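Local coordinates for lipolytic enzyme, G-D-S-L family (PDB 7BR2), which is a gut-microbial serine esterase of the SGNH (GDSL) hydrolase family that metabolises the drug diltiazem, at residues Asp395-Val398 with Glu399-Met402; Met415-Glu418 with Ile419-Ala422; Ala186-Gln189 with Glu190-Lys194; Met216-Leu219 with Phe220-Gln224. All blocks are in the same frame, centred on the assembly; numbering follows the deposited sequence.

Contact 1. Residues Asp395-Val398 with Glu399-Met402; sequences DENV and EKNM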
loop_
_atom_site.group_PDB
_atom_site.type_symbol
_atom_site.label_atom_id
_atom_site.label_comp_id
_atom_site.label_asym_id
_atom_site.label_seq_id
_atom_site.Cartn_x
_atom_site.Cartn_y
_atom_site.Cartn_z
ATOM N N ASP A 395 -33.399 8.927 8.782
ATOM C CA ASP A 395 -34.146 8.488 9.953
ATOM C C ASP A 395 -35.254 7.524 9.563
ATOM O O ASP A 395 -35.540 6.567 10.290
ATOM C CB ASP A 395 -34.731 9.689 10.687
ATOM C CG ASP A 395 -33.686 10.472 11.452
ATOM O OD1 ASP A 395 -32.579 9.945 11.665
ATOM O OD2 ASP A 395 -33.991 11.603 11.877
ATOM N N GLU A 396 -35.920 7.789 8.440
ATOM C CA GLU A 396 -36.970 6.901 7.954
ATOM C C GLU A 396 -36.434 5.532 7.579
ATOM O O GLU A 396 -37.223 4.592 7.439
ATOM C CB GLU A 396 -37.656 7.494 6.724
ATOM C CG GLU A 396 -38.536 8.681 6.995
ATOM C CD GLU A 396 -38.816 9.464 5.721
ATOM O OE1 GLU A 396 -38.470 8.947 4.628
ATOM O OE2 GLU A 396 -39.384 10.582 5.820
ATOM N N ASN A 397 -35.130 5.422 7.323
ATOM C CA ASN A 397 -34.572 4.162 6.853
ATOM C C ASN A 397 -33.666 3.421 7.828
ATOM O O ASN A 397 -33.287 2.286 7.530
ATOM C CB ASN A 397 -33.806 4.392 5.542
ATOM C CG ASN A 397 -34.723 4.439 4.348
ATOM O OD1 ASN A 397 -34.937 3.420 3.702
ATOM N ND2 ASN A 397 -35.280 5.618 4.049
ATOM N N VAL A 398 -33.297 4.005 8.971
ATOM C CA VAL A 398 -32.272 3.321 9.768
ATOM C C VAL A 398 -32.781 2.015 10.384
ATOM O O VAL A 398 -31.999 1.079 10.581
ATOM C CB VAL A 398 -31.700 4.247 10.854
ATOM C CG1 VAL A 398 -30.816 5.320 10.231
ATOM C CG2 VAL A 398 -32.819 4.855 11.689
ATOM N N GLU A 399 -34.081 1.893 10.655
ATOM C CA GLU A 399 -34.563 0.680 11.320
ATOM C C GLU A 399 -34.559 -0.542 10.412
ATOM O O GLU A 399 -34.609 -1.672 10.902
ATOM C CB GLU A 399 -35.966 0.906 11.877
ATOM C CG GLU A 399 -35.986 1.794 13.113
ATOM C CD GLU A 399 -34.864 1.466 14.103
ATOM O OE1 GLU A 399 -34.639 0.275 14.424
ATOM O OE2 GLU A 399 -34.197 2.416 14.561
ATOM N N LYS A 400 -34.463 -0.335 9.106
ATOM C CA LYS A 400 -34.479 -1.396 8.112
ATOM C C LYS A 400 -33.181 -1.437 7.313
ATOM O O LYS A 400 -33.131 -2.062 6.252
ATOM C CB LYS A 400 -35.708 -1.150 7.226
ATOM C CG LYS A 400 -35.580 0.182 6.515
ATOM C CD LYS A 400 -36.894 0.798 6.039
ATOM C CE LYS A 400 -37.447 0.219 4.762
ATOM N NZ LYS A 400 -38.707 0.936 4.371
ATOM N N ASN A 401 -32.109 -0.836 7.844
ATOM C CA ASN A 401 -30.812 -0.729 7.167
ATOM C C ASN A 401 -29.724 -0.725 8.245
ATOM O O ASN A 401 -29.331 0.335 8.740
ATOM C CB ASN A 401 -30.723 0.515 6.288
ATOM C CG ASN A 401 -29.529 0.489 5.331
ATOM O OD1 ASN A 401 -28.496 -0.112 5.621
ATOM N ND2 ASN A 401 -29.687 1.116 4.172
ATOM N N MET A 402 -29.258 -1.927 8.603
ATOM C CA MET A 402 -28.286 -2.062 9.685
ATOM C C MET A 402 -27.056 -1.208 9.420
ATOM O O MET A 402 -26.599 -0.467 10.298
ATOM C CB MET A 402 -27.858 -3.528 9.820
ATOM C CG MET A 402 -27.535 -4.008 11.229
ATOM S SD MET A 402 -28.838 -3.667 12.422
ATOM C CE MET A 402 -29.692 -5.245 12.404
HETATM O O HOH W 1 -36.158 3.628 10.190
#
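K400 N reaches back to N397 O at 3.3 Å (152° at the hydrogen), approaching from above the carbonyl plane rather than within it, and N401 N makes a weak bond to V398 O. These i to i+3 bonds turn the chain as it leaves helix 388-397. A water fills in where the helical pattern gives out: it donates to D395 O at 3.0 Å and accepts from E399 N at 2.7 Å. The K400 side chain runs back over the turn. With chi1 at 62°, CG sits between the backbone N and the carbonyl carbon, which brings it to 3.3 Å from N397 O, and CD then passes 4.0 Å from N397 OD1. The segment is a helix-to-helix junction on the surface: N401 is the N-cap of helix 402-406, its OD1 accepting from L404 N, while N397 ND2 is tied back to V393 O. N401 CB also packs 3.4 Å from N397 O, and both asparagines lie against F376 of helix 344-377. V398, the buried member, turns its side chain onto L404 and K405. Its CG2 still touches E399 OE2 at 4.0 Å, an oxygen that also forms a long, weak ion pair with K405.

Contact 2. Residues Met415-Glu418 with Ile419-Ala422; sequences MFKE and IRDA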
loop_
_atom_site.group_PDB
_atom_site.type_symbol
_atom_site.label_atom_id
_atom_site.label_comp_id
_atom_site.label_asym_id
_atom_site.label_seq_id
_atom_site.Cartn_x
_atom_site.Cartn_y
_atom_site.Cartn_z
ATOM N N MET A 415 -21.765 15.272 7.740
ATOM C CA MET A 415 -22.627 16.016 6.829
ATOM C C MET A 415 -22.329 17.515 6.846
ATOM O O MET A 415 -22.717 18.214 5.907
ATOM C CB MET A 415 -24.103 15.779 7.175
ATOM C CG MET A 415 -24.538 16.460 8.496
ATOM S SD MET A 415 -26.281 16.264 8.904
ATOM C CE MET A 415 -27.049 17.180 7.576
ATOM N N PHE A 416 -21.664 18.034 7.879
ATOM C CA PHE A 416 -21.364 19.462 7.916
ATOM C C PHE A 416 -20.096 19.769 7.128
ATOM O O PHE A 416 -19.020 19.228 7.419
ATOM C CB PHE A 416 -21.201 19.961 9.352
ATOM C CG PHE A 416 -22.466 19.928 10.149
ATOM C CD1 PHE A 416 -23.472 20.867 9.934
ATOM C CD2 PHE A 416 -22.667 18.934 11.098
ATOM C CE1 PHE A 416 -24.659 20.822 10.683
ATOM C CE2 PHE A 416 -23.851 18.877 11.850
ATOM C CZ PHE A 416 -24.839 19.824 11.651
ATOM N N LYS A 417 -20.225 20.696 6.175
ATOM C CA LYS A 417 -19.088 21.169 5.405
ATOM C C LYS A 417 -17.956 21.659 6.297
ATOM O O LYS A 417 -16.779 21.419 6.004
ATOM C CB LYS A 417 -19.565 22.310 4.495
ATOM C CG LYS A 417 -18.472 23.016 3.708
ATOM C CD LYS A 417 -17.999 22.253 2.497
ATOM C CE LYS A 417 -16.802 22.960 1.880
ATOM N NZ LYS A 417 -16.176 22.137 0.807
ATOM N N GLU A 418 -18.282 22.353 7.385
ATOM C CA GLU A 418 -17.211 22.873 8.215
ATOM C C GLU A 418 -16.420 21.748 8.876
ATOM O O GLU A 418 -15.198 21.855 9.044
ATOM C CB GLU A 418 -17.767 23.874 9.229
ATOM C CG GLU A 418 -18.461 25.042 8.517
ATOM C CD GLU A 418 -19.991 24.927 8.407
ATOM O OE1 GLU A 418 -20.557 23.835 8.087
ATOM O OE2 GLU A 418 -20.632 25.986 8.589
ATOM N N ILE A 419 -17.082 20.643 9.197
ATOM C CA ILE A 419 -16.381 19.517 9.795
ATOM C C ILE A 419 -15.522 18.791 8.758
ATOM O O ILE A 419 -14.372 18.422 9.037
ATOM C CB ILE A 419 -17.385 18.581 10.477
ATOM C CG1 ILE A 419 -17.881 19.233 11.771
ATOM C CG2 ILE A 419 -16.742 17.215 10.755
ATOM C CD1 ILE A 419 -19.003 18.487 12.438
ATOM N N ARG A 420 -16.054 18.570 7.554
ATOM C CA ARG A 420 -15.224 17.978 6.510
ATOM C C ARG A 420 -13.991 18.836 6.253
ATOM O O ARG A 420 -12.879 18.312 6.099
ATOM C CB ARG A 420 -16.037 17.777 5.228
ATOM C CG ARG A 420 -17.149 16.746 5.378
ATOM C CD ARG A 420 -17.711 16.255 4.034
ATOM N NE ARG A 420 -18.254 17.331 3.204
ATOM C CZ ARG A 420 -19.441 17.912 3.376
ATOM N NH1 ARG A 420 -20.248 17.535 4.373
ATOM N NH2 ARG A 420 -19.828 18.874 2.549
ATOM N N ASP A 421 -14.164 20.163 6.252
ATOM C CA ASP A 421 -13.025 21.060 6.087
ATOM C C ASP A 421 -12.021 20.879 7.216
ATOM O O ASP A 421 -10.825 20.743 6.973
ATOM C CB ASP A 421 -13.487 22.525 6.024
ATOM C CG ASP A 421 -14.158 22.891 4.708
ATOM O OD1 ASP A 421 -14.021 22.145 3.708
ATOM O OD2 ASP A 421 -14.835 23.946 4.678
ATOM N N ALA A 422 -12.489 20.884 8.463
ATOM C CA ALA A 422 -11.560 20.772 9.587
ATOM C C ALA A 422 -10.808 19.436 9.579
ATOM O O ALA A 422 -9.612 19.387 9.885
ATOM C CB ALA A 422 -12.304 20.960 10.906
#
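F416 and I419 meet in a local contact at the surface, where the chain enters the long helix 417-437 and the first turn of that helix folds back on the residues leading into it. The I419 CD1 methyl lies 3.9 Å from F416 CD2 and obliquely to the ring, while M415 CG rests over one ring face, offset toward the rim. F416 occupies the N-cap position. Its carbonyl O takes two backbone donors of the first turn, R420 N at 3.0 Å and I419 N by a weak bond. From there the regular alpha-helical pattern takes over, with D421 N on K417 O and A422 N on E418 O. R420 is the residue that ties the lead-in to the helix. Its chain bends at chi3 (-58°), which swings the guanidinium back past the helix start: NH1 gives a weak bond to M415 O at 3.0 Å, near the plane of the group, and another hydrogen bond to M414 O. K417 CA lies over one guanidinium face, 3.6 Å above its plane. Beyond the two segments, R420 packs on F366 and Y369 of helix 344-377. K417, which also borders the R420 guanidinium, pairs with D421. With CG anti to the backbone N (chi1 174°) and a bend at chi2, the lysine carries CE to 3.4 Å from D421 OD1, and NZ forms a long salt bridge with the same oxygen at 3.6 Å. R420 NH2 stands 5.2 Å from K417 NZ, so the aspartate probably eases the crowding of these two positive charges.

Contact 3. Residues Ala186-Gln189 with Glu190-Lys194; sequences AINQ and ELQQK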
loop_
_atom_site.group_PDB
_atom_site.type_symbol
_atom_site.label_atom_id
_atom_site.label_comp_id
_atom_site.label_asym_id
_atom_site.label_seq_id
_atom_site.Cartn_x
_atom_site.Cartn_y
_atom_site.Cartn_z
ATOM N N ALA A 186 0.404 -17.061 -6.800
ATOM C CA ALA A 186 1.672 -17.786 -6.775
ATOM C C ALA A 186 2.257 -17.816 -5.369
ATOM O O ALA A 186 2.696 -18.873 -4.883
ATOM C CB ALA A 186 2.654 -17.152 -7.761
ATOM N N ILE A 187 2.268 -16.662 -4.695
ATOM C CA ILE A 187 2.771 -16.620 -3.323
ATOM C C ILE A 187 1.913 -17.494 -2.420
ATOM O O ILE A 187 2.417 -18.146 -1.493
ATOM C CB ILE A 187 2.821 -15.170 -2.808
ATOM C CG1 ILE A 187 3.832 -14.352 -3.599
ATOM C CG2 ILE A 187 3.151 -15.143 -1.314
ATOM C CD1 ILE A 187 3.502 -12.868 -3.636
ATOM N N ASN A 188 0.599 -17.480 -2.643
ATOM C CA ASN A 188 -0.293 -18.331 -1.867
ATOM C C ASN A 188 0.093 -19.797 -2.020
ATOM O O ASN A 188 0.173 -20.529 -1.030
ATOM C CB ASN A 188 -1.749 -18.090 -2.275
ATOM C CG ASN A 188 -2.359 -16.873 -1.582
ATOM O OD1 ASN A 188 -1.845 -16.392 -0.572
ATOM N ND2 ASN A 188 -3.458 -16.372 -2.128
ATOM N N GLN A 189 0.343 -20.240 -3.258
ATOM C CA GLN A 189 0.755 -21.627 -3.486
ATOM C C GLN A 189 2.035 -21.924 -2.720
ATOM O O GLN A 189 2.142 -22.921 -1.976
ATOM C CB GLN A 189 1.019 -21.865 -4.978
ATOM C CG GLN A 189 -0.061 -21.483 -5.993
ATOM C CD GLN A 189 -1.355 -22.285 -5.899
ATOM O OE1 GLN A 189 -1.920 -22.487 -4.817
ATOM N NE2 GLN A 189 -1.839 -22.739 -7.058
ATOM N N GLU A 190 3.002 -21.019 -2.861
ATOM C CA GLU A 190 4.340 -21.246 -2.344
ATOM C C GLU A 190 4.348 -21.326 -0.819
ATOM O O GLU A 190 5.020 -22.189 -0.244
ATOM C CB GLU A 190 5.247 -20.143 -2.890
ATOM C CG GLU A 190 6.722 -20.285 -2.612
ATOM C CD GLU A 190 7.492 -19.072 -3.112
ATOM O OE1 GLU A 190 6.838 -18.177 -3.705
ATOM O OE2 GLU A 190 8.730 -19.017 -2.920
ATOM N N LEU A 191 3.603 -20.452 -0.144
ATOM C CA LEU A 191 3.574 -20.524 1.310
ATOM C C LEU A 191 2.555 -21.522 1.835
ATOM O O LEU A 191 2.649 -21.930 3.003
ATOM C CB LEU A 191 3.309 -19.149 1.926
ATOM C CG LEU A 191 4.456 -18.152 1.707
ATOM C CD1 LEU A 191 4.136 -16.799 2.324
ATOM C CD2 LEU A 191 5.824 -18.695 2.198
ATOM N N GLN A 192 1.579 -21.922 1.015
ATOM C CA GLN A 192 0.679 -22.973 1.452
ATOM C C GLN A 192 1.390 -24.312 1.463
ATOM O O GLN A 192 0.983 -25.216 2.201
ATOM C CB GLN A 192 -0.552 -22.996 0.551
ATOM C CG GLN A 192 -1.708 -22.221 1.122
ATOM C CD GLN A 192 -2.658 -21.730 0.051
ATOM O OE1 GLN A 192 -2.790 -22.333 -1.015
ATOM N NE2 GLN A 192 -3.290 -20.596 0.310
ATOM N N GLN A 193 2.459 -24.443 0.676
ATOM C CA GLN A 193 3.304 -25.623 0.811
ATOM C C GLN A 193 3.832 -25.748 2.238
ATOM O O GLN A 193 3.873 -26.848 2.798
ATOM C CB GLN A 193 4.455 -25.582 -0.188
ATOM C CG GLN A 193 4.104 -26.078 -1.572
ATOM C CD GLN A 193 5.150 -25.668 -2.582
ATOM O OE1 GLN A 193 6.100 -24.963 -2.242
ATOM N NE2 GLN A 193 4.998 -26.128 -3.827
ATOM N N LYS A 194 4.228 -24.623 2.846
ATOM C CA LYS A 194 4.799 -24.657 4.186
ATOM C C LYS A 194 3.741 -24.777 5.270
ATOM O O LYS A 194 4.013 -25.335 6.341
ATOM C CB LYS A 194 5.575 -23.366 4.446
ATOM C CG LYS A 194 6.747 -23.109 3.531
ATOM C CD LYS A 194 7.415 -21.794 3.925
ATOM C CE LYS A 194 8.717 -21.571 3.166
ATOM N NZ LYS A 194 9.297 -20.214 3.392
#
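Q192 lies along the N188 carbonyl, one turn further along the alpha-helix 181-194 of the SGNH hydrolase domain. The backbone sets its CB 3.0 Å from N188 O; chi1 (-96°, off the staggered value) and the extended chain beyond CG then carry CD past the same oxygen at 3.3 Å. The amide ends with NE2 3.9 Å from N188 CB and is held from outside the helix: OE1 meets T143 OG1, while NE2 donates to F198 O and, weakly, to D141. Q189 reaches the same threonine from the preceding turn. Its chain bends at chi2 (-65°), bringing OE1 to 3.9 Å from Q192 OE1, with the two amide planes 85° apart; the two OE1 atoms share the single hydroxyl of T143, OG1 being within hydrogen-bonding reach of both. A leucine in place of Q192 would probably leave T143 with Q189 alone of these two glutamines and F198 O without its amide donor, weakening the tie between helix and loops. N188 anchors the helix to another loop residue through OD1, which accepts from L200 N. Underneath, the backbone keeps regular i to i+4 bonds, the shortest being Q192 N to N188 O at 2.8 Å. I187 and L191 lie side by side and point the same way, I187 leaning on L200 and L191 on E293; between them, I187 CG2 meets L191 CD1 at 4.1 Å.

Contact 4. Residues Met216-Leu219 with Phe220-Gln224; sequences MAYL and FLKAQ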
loop_
_atom_site.group_PDB
_atom_site.type_symbol
_atom_site.label_atom_id
_atom_site.label_comp_id
_atom_site.label_asym_id
_atom_site.label_seq_id
_atom_site.Cartn_x
_atom_site.Cartn_y
_atom_site.Cartn_z
ATOM N N MET A 216 0.799 -6.364 -1.548
ATOM C CA MET A 216 0.213 -5.629 -2.662
ATOM C C MET A 216 0.994 -4.351 -2.939
ATOM O O MET A 216 1.248 -3.998 -4.100
ATOM C CB MET A 216 -1.252 -5.306 -2.365
ATOM C CG MET A 216 -2.154 -6.511 -2.425
ATOM S SD MET A 216 -3.804 -6.225 -1.738
ATOM C CE MET A 216 -4.571 -5.318 -3.087
ATOM N N ALA A 217 1.376 -3.639 -1.876
ATOM C CA ALA A 217 2.192 -2.447 -2.043
ATOM C C ALA A 217 3.521 -2.802 -2.679
ATOM O O ALA A 217 3.979 -2.118 -3.602
ATOM C CB ALA A 217 2.390 -1.755 -0.696
ATOM N N TYR A 218 4.144 -3.879 -2.197
ATOM C CA TYR A 218 5.404 -4.364 -2.745
ATOM C C TYR A 218 5.279 -4.607 -4.240
ATOM O O TYR A 218 6.103 -4.142 -5.032
ATOM C CB TYR A 218 5.796 -5.660 -2.022
ATOM C CG TYR A 218 6.736 -6.535 -2.813
ATOM C CD1 TYR A 218 8.090 -6.237 -2.889
ATOM C CD2 TYR A 218 6.257 -7.625 -3.536
ATOM C CE1 TYR A 218 8.946 -7.017 -3.626
ATOM C CE2 TYR A 218 7.102 -8.405 -4.285
ATOM C CZ TYR A 218 8.450 -8.105 -4.327
ATOM O OH TYR A 218 9.298 -8.888 -5.080
ATOM N N LEU A 219 4.217 -5.300 -4.644
ATOM C CA LEU A 219 4.040 -5.630 -6.051
ATOM C C LEU A 219 3.798 -4.386 -6.894
ATOM O O LEU A 219 4.324 -4.278 -8.010
ATOM C CB LEU A 219 2.890 -6.624 -6.215
ATOM C CG LEU A 219 3.204 -8.021 -5.675
ATOM C CD1 LEU A 219 1.947 -8.878 -5.568
ATOM C CD2 LEU A 219 4.275 -8.680 -6.570
ATOM N N PHE A 220 3.013 -3.428 -6.382
ATOM C CA PHE A 220 2.778 -2.214 -7.159
ATOM C C PHE A 220 4.055 -1.396 -7.279
ATOM O O PHE A 220 4.341 -0.825 -8.339
ATOM C CB PHE A 220 1.653 -1.386 -6.529
ATOM C CG PHE A 220 1.183 -0.243 -7.382
ATOM C CD1 PHE A 220 0.118 -0.401 -8.259
ATOM C CD2 PHE A 220 1.803 0.991 -7.312
ATOM C CE1 PHE A 220 -0.304 0.658 -9.056
ATOM C CE2 PHE A 220 1.376 2.052 -8.092
ATOM C CZ PHE A 220 0.321 1.885 -8.966
ATOM N N LEU A 221 4.858 -1.367 -6.220
ATOM C CA LEU A 221 6.136 -0.670 -6.292
ATOM C C LEU A 221 7.088 -1.366 -7.258
ATOM O O LEU A 221 7.857 -0.707 -7.965
ATOM C CB LEU A 221 6.759 -0.589 -4.899
ATOM C CG LEU A 221 5.951 0.284 -3.941
ATOM C CD1 LEU A 221 6.452 0.119 -2.523
ATOM C CD2 LEU A 221 6.011 1.738 -4.401
ATOM N N LYS A 222 7.034 -2.698 -7.321
ATOM C CA LYS A 222 7.859 -3.414 -8.291
ATOM C C LYS A 222 7.392 -3.117 -9.712
ATOM O O LYS A 222 8.213 -2.928 -10.617
ATOM C CB LYS A 222 7.872 -4.920 -7.977
ATOM C CG LYS A 222 8.559 -5.818 -9.029
ATOM C CD LYS A 222 8.978 -7.190 -8.450
ATOM C CE LYS A 222 7.995 -8.246 -8.909
ATOM N NZ LYS A 222 8.294 -9.605 -8.410
ATOM N N ALA A 223 6.081 -3.016 -9.914
ATOM C CA ALA A 223 5.559 -2.602 -11.211
ATOM C C ALA A 223 5.951 -1.174 -11.564
ATOM O O ALA A 223 5.918 -0.805 -12.742
ATOM C CB ALA A 223 4.035 -2.750 -11.240
ATOM N N GLN A 224 6.306 -0.356 -10.582
ATOM C CA GLN A 224 6.812 0.983 -10.861
ATOM C C GLN A 224 8.337 1.021 -10.970
ATOM O O GLN A 224 8.921 2.112 -11.038
ATOM C CB GLN A 224 6.320 1.971 -9.795
ATOM C CG GLN A 224 4.803 2.184 -9.809
ATOM C CD GLN A 224 4.368 3.381 -8.960
ATOM O OE1 GLN A 224 4.721 3.475 -7.784
ATOM N NE2 GLN A 224 3.578 4.279 -9.544
#
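L221 N bonds to A217 O at 2.9 Å, within an unbroken run of i to i+4 bonds from M216 O to A223 N. This is the last part of the buried alpha-helix 210-223, which packs against helices 35-46, 181-194 and 296-300 in the SGNH hydrolase fold. L221 closes down on its own acceptor: CG stands 3.1 Å from A217 O, and CD1 lies 3.5 Å from the same atom. Its side chain also packs on Y42, M300 and F226, so an alanine here would probably open a gap among these three and uncover the A217 carbonyl on that side. A217, one turn earlier, faces F38 and I39 of helix 35-46. L219 leans on P183 and M184, and F220 sets its ring edge-to-face with F24 on strand 21-26. Y218 and K222, one turn apart, cross at their polar ends. Both leave the backbone with CG anti to N (chi1 157° for Y218, 172° for K222), and the lysine bends at chi3 (103°) to bring NZ near the phenol oxygen. Y218 OH is hydrogen-bonded to E299 OE1, whose negative charge is likely to favour the lysine ammonium close by. The aliphatic part of K222 approaches the ring obliquely, with CD 3.8 Å from Y218 OH and NZ 3.6 Å from that oxygen.

Contacts 3 and 4 sit on successive helices of the hydrolase domain, 181-194 and 210-223; their centres are 19 Å apart and their nearest atoms about 5 Å, without touching. The loop between these helices carries D204 and H207, which with S28 form a Ser-His-Asp arrangement consistent with the catalytic triad of an SGNH esterase. Contact 4 is the central one, 8 Å from the middle of the chain, whereas contact 1 lies 35 Å out. Contacts 1 and 2 belong to the later helical region, with centres 24 Å apart, and both lean on helix 344-377. Contacts 2 and 3 lie on opposite sides of the chain's centre, 46 Å between their centres.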